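Local structure of putative sugar ABC transporter (Yersinia enterocolitica subsp. enterocolitica 8081, 5ULB) at residues A[212-217]-A[238-243]; A[219-224]-A[252-257]; A[31-36]-A[260-265]; A[207-212]-A[232-237]. The protein probably binds methylthioribose or a related sugar as the periplasmic substrate-binding component of an ABC transporter, and holds a seleno analogue of that sugar in this crystal. All blocks are in the same frame, centred on the assembly; numbering follows the deposited sequence. Where two conformers were deposited one is given.

Contact 1: residues A[212-217]-A[238-243]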
loop_
_atom_site.group_PDB
_atom_site.type_symbol
_atom_site.label_atom_id
_atom_site.label_comp_id
_atom_site.label_asym_id
_atom_site.label_seq_id
_atom_site.Cartn_x
_atom_site.Cartn_y
_atom_site.Cartn_z
ATOM N N THR A 212 -7.527 -8.943 -1.064
ATOM C CA THR A 212 -6.202 -8.657 -0.518
ATOM C C THR A 212 -5.629 -7.331 -0.933
ATOM O O THR A 212 -4.625 -6.917 -0.439
ATOM C CB THR A 212 -5.234 -9.752 -0.884
ATOM O OG1 THR A 212 -5.023 -9.797 -2.299
ATOM C CG2 THR A 212 -5.671 -11.095 -0.357
ATOM N N TRP A 213 -6.387 -6.603 -1.776
ATOM C CA TRP A 213 -6.029 -5.268 -2.241
ATOM C C TRP A 213 -7.331 -4.562 -2.565
ATOM O O TRP A 213 -8.191 -5.169 -3.199
ATOM C CB TRP A 213 -5.188 -5.346 -3.522
ATOM C CG TRP A 213 -4.811 -4.121 -4.290
ATOM C CD1 TRP A 213 -4.662 -2.844 -3.914
ATOM C CD2 TRP A 213 -4.285 -4.206 -5.644
ATOM N NE1 TRP A 213 -4.132 -2.077 -4.987
ATOM C CE2 TRP A 213 -3.886 -2.906 -6.034
ATOM C CE3 TRP A 213 -4.250 -5.234 -6.576
ATOM C CZ2 TRP A 213 -3.359 -2.694 -7.323
ATOM C CZ3 TRP A 213 -3.683 -5.004 -7.836
ATOM C CH2 TRP A 213 -3.277 -3.708 -8.156
ATOM N N ASP A 214 -7.510 -3.344 -2.145
ATOM C CA ASP A 214 -8.819 -2.717 -2.321
ATOM C C ASP A 214 -9.150 -2.432 -3.794
ATOM O O ASP A 214 -10.335 -2.276 -4.113
ATOM C CB ASP A 214 -9.065 -1.474 -1.488
ATOM C CG ASP A 214 -8.163 -0.268 -1.749
ATOM O OD1 ASP A 214 -7.158 -0.446 -2.437
ATOM O OD2 ASP A 214 -8.583 0.825 -1.212
ATOM N N ALA A 215 -8.138 -2.439 -4.701
ATOM C CA ALA A 215 -8.487 -2.391 -6.123
ATOM C C ALA A 215 -9.304 -3.565 -6.529
ATOM O O ALA A 215 -10.238 -3.445 -7.351
ATOM C CB ALA A 215 -7.192 -2.294 -6.958
ATOM N N PHE A 216 -8.986 -4.746 -6.028
ATOM C CA PHE A 216 -9.795 -5.915 -6.254
ATOM C C PHE A 216 -11.150 -5.785 -5.572
ATOM O O PHE A 216 -12.176 -6.066 -6.220
ATOM C CB PHE A 216 -9.100 -7.198 -5.728
ATOM C CG PHE A 216 -7.792 -7.588 -6.373
ATOM C CD1 PHE A 216 -7.544 -7.411 -7.721
ATOM C CD2 PHE A 216 -6.779 -8.207 -5.626
ATOM C CE1 PHE A 216 -6.374 -7.864 -8.296
ATOM C CE2 PHE A 216 -5.618 -8.649 -6.184
ATOM C CZ PHE A 216 -5.425 -8.479 -7.523
ATOM N N THR A 217 -11.188 -5.392 -4.326
ATOM C CA THR A 217 -12.426 -5.354 -3.597
ATOM C C THR A 217 -13.390 -4.359 -4.236
ATOM O O THR A 217 -14.586 -4.646 -4.282
ATOM C CB THR A 217 -12.164 -4.971 -2.149
ATOM O OG1 THR A 217 -11.093 -5.800 -1.658
ATOM C CG2 THR A 217 -13.397 -5.176 -1.288
ATOM N N ASP A 238 -6.591 -2.543 2.790
ATOM C CA ASP A 238 -6.430 -1.207 2.225
ATOM C C ASP A 238 -7.618 -0.272 2.400
ATOM O O ASP A 238 -8.714 -0.759 2.628
ATOM C CB ASP A 238 -5.983 -1.153 0.757
ATOM C CG ASP A 238 -4.798 -1.976 0.416
ATOM O OD1 ASP A 238 -3.781 -1.943 1.190
ATOM O OD2 ASP A 238 -4.837 -2.663 -0.671
ATOM N N ILE A 239 -7.396 1.026 2.252
ATOM C CA ILE A 239 -8.485 1.968 2.281
ATOM C C ILE A 239 -8.205 3.086 1.313
ATOM O O ILE A 239 -7.076 3.375 0.937
ATOM C CB ILE A 239 -8.664 2.603 3.721
ATOM C CG1 ILE A 239 -10.013 3.215 3.970
ATOM C CG2 ILE A 239 -7.526 3.535 4.083
ATOM C CD1 ILE A 239 -11.147 2.219 3.905
ATOM N N SER A 240 -9.272 3.728 0.843
ATOM C CA SER A 240 -9.237 4.836 -0.078
ATOM C C SER A 240 -10.543 5.591 0.088
ATOM O O SER A 240 -11.504 5.078 0.681
ATOM C CB SER A 240 -9.013 4.342 -1.547
ATOM O OG SER A 240 -10.204 3.716 -1.978
ATOM N N ASN A 241 -10.655 6.778 -0.534
ATOM C CA ASN A 241 -11.881 7.539 -0.438
ATOM C C ASN A 241 -13.018 6.740 -1.008
ATOM O O ASN A 241 -14.137 6.767 -0.423
ATOM C CB ASN A 241 -11.758 8.869 -1.162
ATOM C CG ASN A 241 -10.831 9.846 -0.499
ATOM O OD1 ASN A 241 -10.425 9.716 0.697
ATOM N ND2 ASN A 241 -10.478 10.894 -1.265
ATOM N N GLN A 242 -12.849 6.089 -2.131
ATOM C CA GLN A 242 -13.891 5.269 -2.738
ATOM C C GLN A 242 -14.413 4.216 -1.781
ATOM O O GLN A 242 -15.600 4.042 -1.633
ATOM C CB GLN A 242 -13.389 4.616 -4.056
ATOM C CG GLN A 242 -14.466 3.797 -4.781
ATOM C CD GLN A 242 -14.023 3.015 -6.054
ATOM O OE1 GLN A 242 -12.915 3.162 -6.491
ATOM N NE2 GLN A 242 -14.895 2.205 -6.607
ATOM N N ASP A 243 -13.500 3.529 -1.122
ATOM C CA ASP A 243 -13.958 2.422 -0.247
ATOM C C ASP A 243 -14.845 2.948 0.846
ATOM O O ASP A 243 -15.812 2.288 1.238
ATOM C CB ASP A 243 -12.707 1.722 0.444
ATOM C CG ASP A 243 -11.702 1.232 -0.444
ATOM O OD1 ASP A 243 -11.870 1.085 -1.660
ATOM O OD2 ASP A 243 -10.559 0.942 0.095
HETATM O O HOH W 1 -5.663 1.913 -0.997
#
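D214 and D238 meet at about a right angle, with CG of D214 lying 3.4 Å from CB of D238 and the two carboxylate planes turned 67° apart. Their one direct hydrogen bond uses backbone rather than side chain on the first segment: D214 N donates to D238 OD2 over 3.1 Å, with an N-H...O angle of 154°, and reaches the anti lone pair of that oxygen. The same OD2 sits at the rim of the W213 indole, near its plane and 3.3 Å from CD1, while the carboxylate stands almost perpendicular to the ring. One oxygen is thus held by an amide and bordered by an aromatic edge. The other, D238 OD1, faces the bound sugar and lies close to its O2.

D214 CG sits between its own backbone N and carbonyl carbon (chi1 63°), which carries the carboxylate across to S240 and D243. Its OD2 comes within 3.4 Å of S240 OG, which is itself hydrogen-bonded to D32, and a water 2.8 Å from I239 O is within weak bonding distance of D214 OD2. D243 presents its carboxylate at about a right angle to that of D214; its OD1 takes a hydrogen bond from Q218. S240 is the N-cap of helix 241-248, its OG accepting a weak bond from D243 N.

Three buried acids therefore gather where two helices begin, W213 being the N-cap of the other. The amide of D214 probably steadies the ligand-facing carboxylate of D238, and the crowding of acids would be expected to raise the proton affinity of at least one neighbouring carboxylate.

Contact 2: residues A[219-224]-A[252-257]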
loop_
_atom_site.group_PDB
_atom_site.type_symbol
_atom_site.label_atom_id
_atom_site.label_comp_id
_atom_site.label_asym_id
_atom_site.label_seq_id
_atom_site.Cartn_x
_atom_site.Cartn_y
_atom_site.Cartn_z
ATOM N N GLY A 219 -13.707 -3.768 -7.393
ATOM C CA GLY A 219 -14.355 -4.453 -8.504
ATOM C C GLY A 219 -15.332 -5.487 -8.064
ATOM O O GLY A 219 -16.439 -5.704 -8.646
ATOM N N ALA A 220 -14.974 -6.280 -7.011
ATOM C CA ALA A 220 -15.961 -7.247 -6.477
ATOM C C ALA A 220 -17.194 -6.570 -5.995
ATOM O O ALA A 220 -18.283 -7.111 -6.208
ATOM C CB ALA A 220 -15.322 -8.043 -5.379
ATOM N N TYR A 221 -17.071 -5.458 -5.332
ATOM C CA TYR A 221 -18.209 -4.689 -4.850
ATOM C C TYR A 221 -19.195 -4.333 -5.985
ATOM O O TYR A 221 -20.390 -4.529 -5.915
ATOM C CB TYR A 221 -17.753 -3.431 -4.126
ATOM C CG TYR A 221 -18.877 -2.604 -3.582
ATOM C CD1 TYR A 221 -19.564 -1.663 -4.400
ATOM C CD2 TYR A 221 -19.347 -2.754 -2.303
ATOM C CE1 TYR A 221 -20.637 -0.963 -3.975
ATOM C CE2 TYR A 221 -20.403 -1.981 -1.844
ATOM C CZ TYR A 221 -21.073 -1.099 -2.687
ATOM O OH TYR A 221 -22.120 -0.438 -2.215
ATOM N N LYS A 222 -18.576 -3.802 -7.073
ATOM C CA LYS A 222 -19.437 -3.495 -8.268
ATOM C C LYS A 222 -20.121 -4.720 -8.764
ATOM O O LYS A 222 -21.320 -4.668 -9.070
ATOM C CB LYS A 222 -18.529 -2.896 -9.331
ATOM C CG LYS A 222 -19.265 -2.477 -10.628
ATOM C CD LYS A 222 -18.200 -1.939 -11.700
ATOM C CE LYS A 222 -18.743 -1.894 -13.154
ATOM N NZ LYS A 222 -19.523 -0.729 -13.032
ATOM N N ALA A 223 -19.424 -5.840 -8.861
ATOM C CA ALA A 223 -20.070 -7.036 -9.329
ATOM C C ALA A 223 -21.195 -7.459 -8.379
ATOM O O ALA A 223 -22.274 -7.905 -8.843
ATOM C CB ALA A 223 -19.092 -8.191 -9.461
ATOM N N LEU A 224 -20.975 -7.367 -7.086
ATOM C CA LEU A 224 -22.074 -7.778 -6.151
ATOM C C LEU A 224 -23.300 -6.918 -6.327
ATOM O O LEU A 224 -24.443 -7.378 -6.319
ATOM C CB LEU A 224 -21.606 -7.743 -4.666
ATOM C CG LEU A 224 -20.450 -8.696 -4.309
ATOM C CD1 LEU A 224 -20.199 -8.632 -2.822
ATOM C CD2 LEU A 224 -20.748 -10.109 -4.700
ATOM N N SER A 252 -24.752 -2.033 1.088
ATOM C CA SER A 252 -23.397 -2.328 1.031
ATOM C C SER A 252 -22.893 -3.541 1.859
ATOM O O SER A 252 -23.053 -3.603 3.043
ATOM C CB SER A 252 -22.546 -1.119 1.487
ATOM O OG SER A 252 -21.144 -1.521 1.447
ATOM N N PRO A 253 -22.269 -4.492 1.165
ATOM C CA PRO A 253 -21.689 -5.687 1.783
ATOM C C PRO A 253 -20.248 -5.480 2.276
ATOM O O PRO A 253 -19.630 -6.430 2.695
ATOM C CB PRO A 253 -21.692 -6.689 0.668
ATOM C CG PRO A 253 -21.596 -5.959 -0.520
ATOM C CD PRO A 253 -22.252 -4.661 -0.288
ATOM N N TRP A 254 -19.713 -4.262 2.237
ATOM C CA TRP A 254 -18.281 -4.040 2.543
ATOM C C TRP A 254 -18.118 -3.859 4.065
ATOM O O TRP A 254 -18.334 -2.781 4.591
ATOM C CB TRP A 254 -17.774 -2.802 1.779
ATOM C CG TRP A 254 -16.264 -2.622 1.800
ATOM C CD1 TRP A 254 -15.368 -2.788 2.847
ATOM C CD2 TRP A 254 -15.420 -2.291 0.700
ATOM N NE1 TRP A 254 -14.117 -2.540 2.444
ATOM C CE2 TRP A 254 -14.102 -2.237 1.138
ATOM C CE3 TRP A 254 -15.679 -1.988 -0.662
ATOM C CZ2 TRP A 254 -13.032 -1.929 0.290
ATOM C CZ3 TRP A 254 -14.635 -1.745 -1.492
ATOM C CH2 TRP A 254 -13.362 -1.704 -1.003
ATOM N N LYS A 255 -17.762 -4.944 4.753
ATOM C CA LYS A 255 -17.811 -5.006 6.201
ATOM C C LYS A 255 -16.601 -4.428 6.933
ATOM O O LYS A 255 -16.780 -3.884 8.026
ATOM C CB LYS A 255 -17.980 -6.466 6.650
ATOM C CG LYS A 255 -19.141 -7.168 6.230
ATOM C CD LYS A 255 -20.382 -6.349 6.295
ATOM C CE LYS A 255 -20.913 -6.505 7.595
ATOM N NZ LYS A 255 -22.155 -7.365 7.312
ATOM N N VAL A 256 -15.423 -4.542 6.345
ATOM C CA VAL A 256 -14.213 -4.117 7.050
ATOM C C VAL A 256 -13.152 -3.832 6.018
ATOM O O VAL A 256 -13.063 -4.510 4.991
ATOM C CB VAL A 256 -13.740 -5.077 8.038
ATOM C CG1 VAL A 256 -13.151 -6.361 7.479
ATOM C CG2 VAL A 256 -12.692 -4.541 9.029
ATOM N N SER A 257 -12.290 -2.855 6.365
ATOM C CA SER A 257 -11.034 -2.620 5.666
ATOM C C SER A 257 -9.977 -2.570 6.776
ATOM O O SER A 257 -10.130 -1.809 7.746
ATOM C CB SER A 257 -10.966 -1.302 4.925
ATOM O OG SER A 257 -11.590 -1.414 3.624
#
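An ST turn leads into strand 254-259 of the Rossmann-like alpha/beta sheet, and helix 214-226 packs on it through Y221 and L224. The turn is defined by S252 OG, which accepts from W254 N at 3.2 Å with an N-H...O angle of 168°; the same oxygen also bonds to L246 O. Closest to the helix, this OG lies at the edge of the Y221 ring, near its plane and 3.4 Å from CE2.

Y221 CG is anti to the backbone N (chi1 -179°), extending the phenol from the helix across the turn, while its OH bonds to E249 and Q225. The ring crosses P253 at about a right angle, CE2 approaching CD of the proline at 3.6 Å. It crosses W254 similarly, with Y221 CD2 at the edge of the indole, 4.1 Å from CE3. No hydrogen bond crosses; mainly apolar packing holds the helix to the turn and to the first strand residue, W254. The indole NE1 donates to S257 OG at 3.0 Å, with that oxygen 21° out of the ring plane, which helps set the ring's rotation. One turn after Y221, L224 slides past P253 in the opposite direction, its CD1 resting 3.8 Å from CG of the proline.

Contact 3: residues A[31-36]-A[260-265]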
loop_
_atom_site.group_PDB
_atom_site.type_symbol
_atom_site.label_atom_id
_atom_site.label_comp_id
_atom_site.label_asym_id
_atom_site.label_seq_id
_atom_site.Cartn_x
_atom_site.Cartn_y
_atom_site.Cartn_z
ATOM N N ASP A 31 -4.013 2.617 -9.588
ATOM C CA ASP A 31 -5.027 2.240 -8.606
ATOM C C ASP A 31 -5.054 3.267 -7.460
ATOM O O ASP A 31 -4.139 4.059 -7.300
ATOM C CB ASP A 31 -4.716 0.845 -8.086
ATOM C CG ASP A 31 -3.387 0.753 -7.404
ATOM O OD1 ASP A 31 -2.362 0.655 -8.131
ATOM O OD2 ASP A 31 -3.326 0.870 -6.149
ATOM N N ASP A 32 -6.089 3.236 -6.628
ATOM C CA ASP A 32 -6.237 4.195 -5.564
ATOM C C ASP A 32 -5.103 4.109 -4.517
ATOM O O ASP A 32 -4.702 5.156 -3.959
ATOM C CB ASP A 32 -7.547 4.058 -4.845
ATOM C CG ASP A 32 -8.760 4.400 -5.698
ATOM O OD1 ASP A 32 -8.602 4.976 -6.795
ATOM O OD2 ASP A 32 -9.903 4.182 -5.139
ATOM N N ASN A 33 -4.643 2.893 -4.230
ATOM C CA ASN A 33 -3.563 2.775 -3.243
ATOM C C ASN A 33 -2.318 3.486 -3.755
ATOM O O ASN A 33 -1.688 4.239 -3.042
ATOM C CB ASN A 33 -3.291 1.279 -2.975
ATOM C CG ASN A 33 -2.346 1.076 -1.801
ATOM O OD1 ASN A 33 -1.156 0.903 -1.989
ATOM N ND2 ASN A 33 -2.978 0.961 -0.591
ATOM N N THR A 34 -1.968 3.203 -5.020
ATOM C CA THR A 34 -0.870 3.827 -5.646
ATOM C C THR A 34 -1.001 5.352 -5.703
ATOM O O THR A 34 -0.032 6.104 -5.462
ATOM C CB THR A 34 -0.654 3.232 -7.082
ATOM O OG1 THR A 34 -0.288 1.865 -6.940
ATOM C CG2 THR A 34 0.388 4.008 -7.850
ATOM N N THR A 35 -2.172 5.820 -6.112
ATOM C CA THR A 35 -2.419 7.207 -6.212
ATOM C C THR A 35 -2.140 7.952 -4.847
ATOM O O THR A 35 -1.519 9.009 -4.803
ATOM C CB THR A 35 -3.851 7.509 -6.756
ATOM O OG1 THR A 35 -3.926 6.843 -8.029
ATOM C CG2 THR A 35 -4.159 8.947 -6.800
ATOM N N GLN A 36 -2.621 7.348 -3.773
ATOM C CA GLN A 36 -2.343 7.877 -2.460
ATOM C C GLN A 36 -0.858 7.825 -2.013
ATOM O O GLN A 36 -0.339 8.800 -1.460
ATOM C CB GLN A 36 -3.250 7.192 -1.436
ATOM C CG GLN A 36 -4.723 7.429 -1.571
ATOM C CD GLN A 36 -5.496 6.556 -0.584
ATOM O OE1 GLN A 36 -5.849 7.031 0.543
ATOM N NE2 GLN A 36 -5.755 5.299 -0.981
ATOM N N VAL A 260 -3.293 0.698 6.270
ATOM C CA VAL A 260 -2.361 1.768 6.571
ATOM C C VAL A 260 -2.644 2.890 5.591
ATOM O O VAL A 260 -2.907 2.615 4.391
ATOM C CB VAL A 260 -0.870 1.288 6.450
ATOM C CG1 VAL A 260 0.104 2.382 6.739
ATOM C CG2 VAL A 260 -0.599 0.056 7.330
ATOM N N ASP A 261 -2.541 4.112 6.004
ATOM C CA ASP A 261 -2.751 5.272 5.079
ATOM C C ASP A 261 -1.548 5.263 4.081
ATOM O O ASP A 261 -0.403 5.444 4.486
ATOM C CB ASP A 261 -2.710 6.591 5.838
ATOM C CG ASP A 261 -2.967 7.830 4.980
ATOM O OD1 ASP A 261 -3.018 7.695 3.729
ATOM O OD2 ASP A 261 -3.114 8.899 5.616
ATOM N N PRO A 262 -1.808 5.051 2.765
ATOM C CA PRO A 262 -0.676 5.050 1.842
ATOM C C PRO A 262 0.001 6.328 1.737
ATOM O O PRO A 262 1.219 6.308 1.374
ATOM C CB PRO A 262 -1.343 4.555 0.514
ATOM C CG PRO A 262 -2.682 4.014 0.852
ATOM C CD PRO A 262 -3.086 4.792 2.078
ATOM N N LYS A 263 -0.638 7.448 2.030
ATOM C CA LYS A 263 0.070 8.722 2.007
ATOM C C LYS A 263 1.181 8.695 3.063
ATOM O O LYS A 263 2.232 9.290 2.850
ATOM C CB LYS A 263 -0.860 9.858 2.348
ATOM C CG LYS A 263 -1.891 10.132 1.287
ATOM C CD LYS A 263 -2.547 11.511 1.498
ATOM C CE LYS A 263 -1.780 12.368 2.466
ATOM N NZ LYS A 263 -0.740 13.349 1.941
ATOM N N LEU A 264 0.929 8.118 4.231
ATOM C CA LEU A 264 1.975 7.997 5.274
ATOM C C LEU A 264 3.072 7.112 4.815
ATOM O O LEU A 264 4.234 7.394 5.128
ATOM C CB LEU A 264 1.278 7.475 6.565
ATOM C CG LEU A 264 2.211 7.319 7.780
ATOM C CD1 LEU A 264 2.796 8.638 8.187
ATOM C CD2 LEU A 264 1.474 6.627 8.888
ATOM N N ILE A 265 2.773 5.998 4.144
ATOM C CA ILE A 265 3.846 5.164 3.636
ATOM C C ILE A 265 4.771 5.925 2.711
ATOM O O ILE A 265 5.982 5.825 2.804
ATOM C CB ILE A 265 3.255 3.932 2.971
ATOM C CG1 ILE A 265 2.383 3.107 3.994
ATOM C CG2 ILE A 265 4.296 3.100 2.308
ATOM C CD1 ILE A 265 1.686 1.928 3.333
#
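N33, in the first turn of helix 32-48, brings its amide to the ring of P262: ND2 lies 3.4 Å from the proline CG. The turn starts at D31, the N-cap, whose OD2 accepts from T34 N at 2.9 Å from above the carboxylate plane, while OD1 takes the hydroxyl of T34 at 2.7 Å. With chi1 at -171°, the N33 side chain points away from its own backbone N, and the amide touches P262 while the residue also touches the bound sugar; its OD1 is held by R26. Farther along, T35 OG1 donates back to D31 O.

Q36 makes the broader contact. Its CB meets P262 CB at 3.8 Å, and the extended chain crosses the proline obliquely, keeping the amide beside CG and CD. NE2 donates to D32 O at 3.2 Å, from the opposite face of that carbonyl to Q36 N, and also bonds to I239 O. At the end of the segment, Q36 O lies 3.5 Å from CA of K263 in a CA-H...O contact.

Across the contact D261 caps its own helix by accepting from K263 N at 2.9 Å. Two capped helix starts thus meet around a proline beside the sugar pocket of a periplasmic binding protein, to which N33 belongs.

Contact 4: residues A[207-212]-A[232-237]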
loop_
_atom_site.group_PDB
_atom_site.type_symbol
_atom_site.label_atom_id
_atom_site.label_comp_id
_atom_site.label_asym_id
_atom_site.label_seq_id
_atom_site.Cartn_x
_atom_site.Cartn_y
_atom_site.Cartn_z
ATOM N N ASP A 207 -20.435 -17.452 0.567
ATOM C CA ASP A 207 -20.712 -16.661 1.773
ATOM C C ASP A 207 -19.980 -15.336 1.870
ATOM O O ASP A 207 -20.538 -14.334 2.367
ATOM C CB ASP A 207 -20.357 -17.521 3.012
ATOM C CG ASP A 207 -21.192 -18.791 3.074
ATOM O OD1 ASP A 207 -22.411 -18.611 3.068
ATOM O OD2 ASP A 207 -20.629 -19.916 2.989
ATOM N N ALA A 208 -18.692 -15.305 1.411
ATOM C CA ALA A 208 -17.899 -14.148 1.628
ATOM C C ALA A 208 -16.796 -14.088 0.584
ATOM O O ALA A 208 -16.423 -15.093 -0.008
ATOM C CB ALA A 208 -17.340 -14.131 3.078
ATOM N N ILE A 209 -16.217 -12.871 0.477
ATOM C CA ILE A 209 -15.062 -12.614 -0.373
ATOM C C ILE A 209 -13.984 -11.909 0.438
ATOM O O ILE A 209 -14.293 -10.926 1.126
ATOM C CB ILE A 209 -15.475 -11.819 -1.649
ATOM C CG1 ILE A 209 -16.497 -12.575 -2.434
ATOM C CG2 ILE A 209 -14.268 -11.397 -2.443
ATOM C CD1 ILE A 209 -17.061 -11.819 -3.625
ATOM N N TRP A 210 -12.757 -12.414 0.327
ATOM C CA TRP A 210 -11.609 -11.735 0.956
ATOM C C TRP A 210 -10.786 -11.076 -0.118
ATOM O O TRP A 210 -10.215 -11.757 -0.975
ATOM C CB TRP A 210 -10.767 -12.726 1.717
ATOM C CG TRP A 210 -9.559 -12.154 2.422
ATOM C CD1 TRP A 210 -9.559 -11.024 3.205
ATOM C CD2 TRP A 210 -8.220 -12.587 2.319
ATOM N NE1 TRP A 210 -8.294 -10.781 3.651
ATOM C CE2 TRP A 210 -7.469 -11.719 3.114
ATOM C CE3 TRP A 210 -7.570 -13.634 1.694
ATOM C CZ2 TRP A 210 -6.072 -11.865 3.285
ATOM C CZ3 TRP A 210 -6.258 -13.777 1.857
ATOM C CH2 TRP A 210 -5.511 -12.879 2.639
ATOM N N GLY A 211 -10.747 -9.715 -0.040
ATOM C CA GLY A 211 -9.966 -8.984 -1.017
ATOM C C GLY A 211 -8.655 -8.502 -0.403
ATOM O O GLY A 211 -8.619 -7.740 0.559
ATOM N N THR A 212 -7.527 -8.943 -1.064
ATOM C CA THR A 212 -6.202 -8.657 -0.518
ATOM C C THR A 212 -5.629 -7.331 -0.933
ATOM O O THR A 212 -4.625 -6.917 -0.439
ATOM C CB THR A 212 -5.234 -9.752 -0.884
ATOM O OG1 THR A 212 -5.023 -9.797 -2.299
ATOM C CG2 THR A 212 -5.671 -11.095 -0.357
ATOM N N ILE A 232 -23.523 -11.632 -0.121
ATOM C CA ILE A 232 -22.096 -11.982 0.082
ATOM C C ILE A 232 -21.434 -10.869 0.745
ATOM O O ILE A 232 -21.471 -9.737 0.319
ATOM C CB ILE A 232 -21.465 -12.305 -1.305
ATOM C CG1 ILE A 232 -22.180 -13.448 -1.981
ATOM C CG2 ILE A 232 -19.987 -12.507 -1.148
ATOM C CD1 ILE A 232 -21.731 -13.680 -3.442
ATOM N N LYS A 233 -20.668 -11.160 1.833
ATOM C CA LYS A 233 -19.966 -10.145 2.587
ATOM C C LYS A 233 -18.507 -9.981 2.166
ATOM O O LYS A 233 -17.853 -10.971 1.862
ATOM C CB LYS A 233 -20.091 -10.461 4.093
ATOM C CG LYS A 233 -21.559 -10.451 4.561
ATOM C CD LYS A 233 -22.413 -9.257 4.027
ATOM C CE LYS A 233 -23.894 -9.318 4.428
ATOM N NZ LYS A 233 -24.842 -8.455 3.567
ATOM N N LEU A 234 -18.044 -8.739 2.154
ATOM C CA LEU A 234 -16.712 -8.412 1.709
ATOM C C LEU A 234 -15.780 -7.966 2.870
ATOM O O LEU A 234 -16.212 -7.144 3.698
ATOM C CB LEU A 234 -16.632 -7.226 0.718
ATOM C CG LEU A 234 -17.302 -7.299 -0.544
ATOM C CD1 LEU A 234 -17.320 -5.948 -1.277
ATOM C CD2 LEU A 234 -16.603 -8.362 -1.399
ATOM N N TYR A 235 -14.570 -8.499 2.873
ATOM C CA TYR A 235 -13.554 -8.193 3.894
ATOM C C TYR A 235 -12.315 -7.827 3.121
ATOM O O TYR A 235 -11.825 -8.615 2.338
ATOM C CB TYR A 235 -13.332 -9.454 4.736
ATOM C CG TYR A 235 -14.559 -9.905 5.500
ATOM C CD1 TYR A 235 -15.560 -10.600 4.870
ATOM C CD2 TYR A 235 -14.773 -9.543 6.824
ATOM C CE1 TYR A 235 -16.723 -10.949 5.546
ATOM C CE2 TYR A 235 -15.914 -9.874 7.498
ATOM C CZ TYR A 235 -16.864 -10.599 6.852
ATOM O OH TYR A 235 -18.035 -10.913 7.483
ATOM N N SER A 236 -11.769 -6.612 3.395
ATOM C CA SER A 236 -10.649 -6.100 2.609
ATOM C C SER A 236 -9.472 -5.660 3.422
ATOM O O SER A 236 -9.562 -5.217 4.560
ATOM C CB SER A 236 -11.205 -4.891 1.758
ATOM O OG SER A 236 -10.347 -4.553 0.667
ATOM N N ILE A 237 -8.363 -5.609 2.697
ATOM C CA ILE A 237 -7.149 -4.865 3.038
ATOM C C ILE A 237 -7.153 -3.557 2.225
ATOM O O ILE A 237 -7.713 -3.529 1.086
ATOM C CB ILE A 237 -5.931 -5.742 2.767
ATOM C CG1 ILE A 237 -5.944 -6.964 3.747
ATOM C CG2 ILE A 237 -4.625 -4.980 2.909
ATOM C CD1 ILE A 237 -4.938 -8.016 3.500
#
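I232 touches the neighbouring strand before the regular pairing begins: its CG2 meets CG1 of I209 at 3.7 Å. K233 opens the ladder, its N donating to D207 O at 3.2 Å and its O accepting from I209 N at 2.9 Å. L234 lies on the same face as I209, side by side and pointing the same way, with CD2 of the leucine 3.6 Å from CB of the isoleucine.

Y235 continues the alternation, its N bonding to I209 O and its O to G211 N. Its side chain turns to the other face, where CE1 approaches A208 CB at 4.1 Å and I209 O lies in plane at the ring edge; its OH bonds to D138. S236 returns to the I209 face, opposite G211 in the register. Its OG donates to I237 O from above the carbonyl plane and also bonds to T217. At the end of the strand, I237 N bonds to G211 O, and the I237 side chain crosses that of W210 obliquely, its CD1 4.0 Å from CZ2, while T212 CG2 lies 3.4 Å above the plane of that indole, offset toward its rim. Five bonds in this order, with the strand axes 18° apart, establish parallel pairing of 208-211 with 233-237.

The pair forms the beta strands of a beta-alpha-beta unit whose connection is helix 214-226. Within the sheet, strand 143-148 adjoins 208-211 and strand 254-259 adjoins 233-237; helix 124-138 packs on the face bearing A208, W210 and Y235.

Overall arrangement
Contacts 1, 2 and 4 cluster in one half of the mixed sheet, their centres about 7 to 11 Å apart, and interlock because their segments alternate along the chain. Contact 4 pairs two strands of a beta-alpha-beta unit; its connecting helix 214-226 supplies the first segments of contacts 1 and 2. T212 belongs to both contacts 1 and 4, and strands 233-237 and 254-259, neighbours in the sheet, link contacts 4 and 2. Contact 3 closes a long loop enclosing all three. Its centre lies about 10 Å from that of contact 1 and about 20 Å from that of contact 4. Contacts 1 and 3 together bring sugar-pocket residues from distant sequence regions to one site.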